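Long-range contact in acetylxylan esterase / glucomannan deacetylase (PDB 2W9X), which removes acetyl groups from plant cell wall polysaccharides, deacetylating xylan and, with a large preference, glucomannan: residues B[161-166]-B[333-338]. Sequence-based numbering, arbitrary orientation.
Sequences PSRECT and CHWHPS
The disulfide Cys-165–Cys-333 ties the loop before helix 167-173 to the loop that carries His-336, the inferred partner of the nucleophile in this SGNH-type esterase. Cys-165 SG and Cys-333 SG are 2.0 Å apart and the C-S-S-C torsion is -91°, close to the relaxed value for a disulfide. Beside this covalent link, His-334 N donates to Arg-163 O (2.9 Å, N-H...O 160°), although the donor is tilted from the carbonyl plane. The His-334 ring turns its NE2 to Cys-165 O, 3.2 Å away and on a lone pair of that oxygen, but the bond is bent and the oxygen tilted from the ring plane; a water lying in the ring plane joins the same NE2 to Cys-165 N. Tyr-156 OH, hydrogen-bonded to ND1, holds the other ring nitrogen.

In the 333-338 loop, Trp-335 and His-336 have geometry that fits a G1 beta bulge. His-336 sends ND1 to His-334 O (3.1 Å), approaching above the carbonyl plane, and more weakly to Cys-333 O, and stacks on Tyr-156. His-334 thus probably helps to orient this imidazole.

At the outer side, Arg-163, extended from CG to NE, lays its guanidinium flat on the indole of Trp-335 in a stacked cation-pi contact over the ring face: the planes differ by 6°, with CZ 3.5 Å from the six-membered-ring centroid. CD sits over the five-membered ring as a CH-pi contact, while NE and NH2 bond to the carbonyls of Tyr-330 and Asp-329, fixing the rotation of the group.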
loop_
_atom_site.group_PDB
_atom_site.type_symbol
_atom_site.label_atom_id
_atom_site.label_comp_id
_atom_site.label_asym_id
_atom_site.label_seq_id
_atom_site.Cartn_x
_atom_site.Cartn_y
_atom_site.Cartn_z
ATOM N N PRO B 161 -25.175 -18.950 -12.942
ATOM C CA PRO B 161 -25.214 -20.062 -11.984
ATOM C C PRO B 161 -24.292 -21.201 -12.431
ATOM O O PRO B 161 -23.997 -22.118 -11.652
ATOM C CB PRO B 161 -26.669 -20.507 -12.048
ATOM C CG PRO B 161 -27.081 -20.200 -13.463
ATOM C CD PRO B 161 -26.389 -18.905 -13.779
ATOM N N SER B 162 -23.836 -21.109 -13.682
ATOM C CA SER B 162 -23.065 -22.160 -14.343
ATOM C C SER B 162 -21.734 -21.642 -14.893
ATOM O O SER B 162 -21.629 -20.503 -15.384
ATOM C CB SER B 162 -23.889 -22.777 -15.481
ATOM O OG SER B 162 -23.117 -23.727 -16.197
ATOM N N ARG B 163 -20.722 -22.500 -14.825
ATOM C CA ARG B 163 -19.411 -22.161 -15.361
ATOM C C ARG B 163 -19.335 -22.472 -16.850
ATOM O O ARG B 163 -18.392 -22.058 -17.519
ATOM C CB ARG B 163 -18.321 -22.907 -14.598
ATOM C CG ARG B 163 -18.137 -22.432 -13.172
ATOM C CD ARG B 163 -16.874 -23.052 -12.579
ATOM N NE ARG B 163 -16.600 -22.636 -11.199
ATOM C CZ ARG B 163 -16.831 -23.382 -10.120
ATOM N NH1 ARG B 163 -17.368 -24.593 -10.227
ATOM N NH2 ARG B 163 -16.529 -22.912 -8.920
ATOM N N GLU B 164 -20.313 -23.231 -17.352
ATOM C CA GLU B 164 -20.460 -23.464 -18.781
ATOM C C GLU B 164 -21.436 -22.425 -19.322
ATOM O O GLU B 164 -22.574 -22.337 -18.874
ATOM C CB GLU B 164 -20.975 -24.883 -19.056
ATOM N N CYS B 165 -20.963 -21.610 -20.262
ATOM C CA CYS B 165 -21.774 -20.561 -20.857
ATOM C C CYS B 165 -21.428 -20.452 -22.322
ATOM O O CYS B 165 -20.260 -20.280 -22.679
ATOM C CB CYS B 165 -21.486 -19.205 -20.203
ATOM S SG CYS B 165 -21.601 -19.165 -18.410
ATOM N N THR B 166 -22.452 -20.541 -23.164
ATOM C CA THR B 166 -22.338 -20.112 -24.556
ATOM C C THR B 166 -22.041 -18.600 -24.602
ATOM O O THR B 166 -22.100 -17.912 -23.575
ATOM C CB THR B 166 -23.643 -20.379 -25.311
ATOM O OG1 THR B 166 -24.698 -19.612 -24.718
ATOM C CG2 THR B 166 -24.010 -21.857 -25.260
ATOM N N CYS B 333 -19.171 -17.603 -15.235
ATOM C CA CYS B 333 -18.789 -18.228 -16.513
ATOM C C CYS B 333 -17.283 -18.437 -16.610
ATOM O O CYS B 333 -16.508 -17.524 -16.347
ATOM C CB CYS B 333 -19.227 -17.394 -17.715
ATOM S SG CYS B 333 -20.990 -17.283 -17.975
ATOM N N HIS B 334 -16.897 -19.645 -17.026
ATOM C CA HIS B 334 -15.500 -19.982 -17.308
ATOM C C HIS B 334 -14.582 -19.685 -16.131
ATOM O O HIS B 334 -13.506 -19.111 -16.310
ATOM C CB HIS B 334 -15.021 -19.269 -18.586
ATOM C CG HIS B 334 -15.973 -19.414 -19.736
ATOM N ND1 HIS B 334 -16.234 -18.389 -20.618
ATOM C CD2 HIS B 334 -16.736 -20.460 -20.136
ATOM C CE1 HIS B 334 -17.119 -18.794 -21.516
ATOM N NE2 HIS B 334 -17.445 -20.047 -21.243
ATOM N N TRP B 335 -15.018 -20.081 -14.929
ATOM C CA TRP B 335 -14.215 -19.903 -13.708
ATOM C C TRP B 335 -13.843 -18.414 -13.452
ATOM O O TRP B 335 -12.717 -18.104 -13.062
ATOM C CB TRP B 335 -12.976 -20.837 -13.698
ATOM C CG TRP B 335 -13.386 -22.321 -13.658
ATOM C CD1 TRP B 335 -13.753 -23.096 -14.722
ATOM C CD2 TRP B 335 -13.522 -23.148 -12.494
ATOM N NE1 TRP B 335 -14.109 -24.359 -14.295
ATOM C CE2 TRP B 335 -13.964 -24.421 -12.932
ATOM C CE3 TRP B 335 -13.306 -22.938 -11.122
ATOM C CZ2 TRP B 335 -14.219 -25.482 -12.040
ATOM C CZ3 TRP B 335 -13.539 -23.984 -10.240
ATOM C CH2 TRP B 335 -14.007 -25.244 -10.700
ATOM N N HIS B 336 -14.810 -17.511 -13.653
ATOM C CA HIS B 336 -14.638 -16.101 -13.281
ATOM C C HIS B 336 -15.325 -15.755 -11.943
ATOM O O HIS B 336 -16.184 -16.488 -11.482
ATOM C CB HIS B 336 -15.105 -15.158 -14.402
ATOM C CG HIS B 336 -14.132 -15.034 -15.528
ATOM N ND1 HIS B 336 -13.871 -16.067 -16.405
ATOM C CD2 HIS B 336 -13.374 -13.991 -15.937
ATOM C CE1 HIS B 336 -12.981 -15.663 -17.295
ATOM N NE2 HIS B 336 -12.675 -14.405 -17.040
ATOM N N PRO B 337 -14.916 -14.641 -11.302
ATOM C CA PRO B 337 -15.572 -14.254 -10.065
ATOM C C PRO B 337 -17.108 -14.278 -10.188
ATOM O O PRO B 337 -17.673 -13.790 -11.173
ATOM C CB PRO B 337 -15.081 -12.813 -9.843
ATOM C CG PRO B 337 -13.694 -12.811 -10.448
ATOM C CD PRO B 337 -13.836 -13.703 -11.672
ATOM N N SER B 338 -17.755 -14.838 -9.178
ATOM C CA SER B 338 -19.195 -14.792 -9.071
ATOM C C SER B 338 -19.634 -13.446 -8.489
ATOM O O SER B 338 -18.798 -12.661 -8.027
ATOM C CB SER B 338 -19.683 -15.933 -8.181
ATOM O OG SER B 338 -19.122 -15.796 -6.885
HETATM O O HOH W 1 -18.686 -22.719 -21.598
#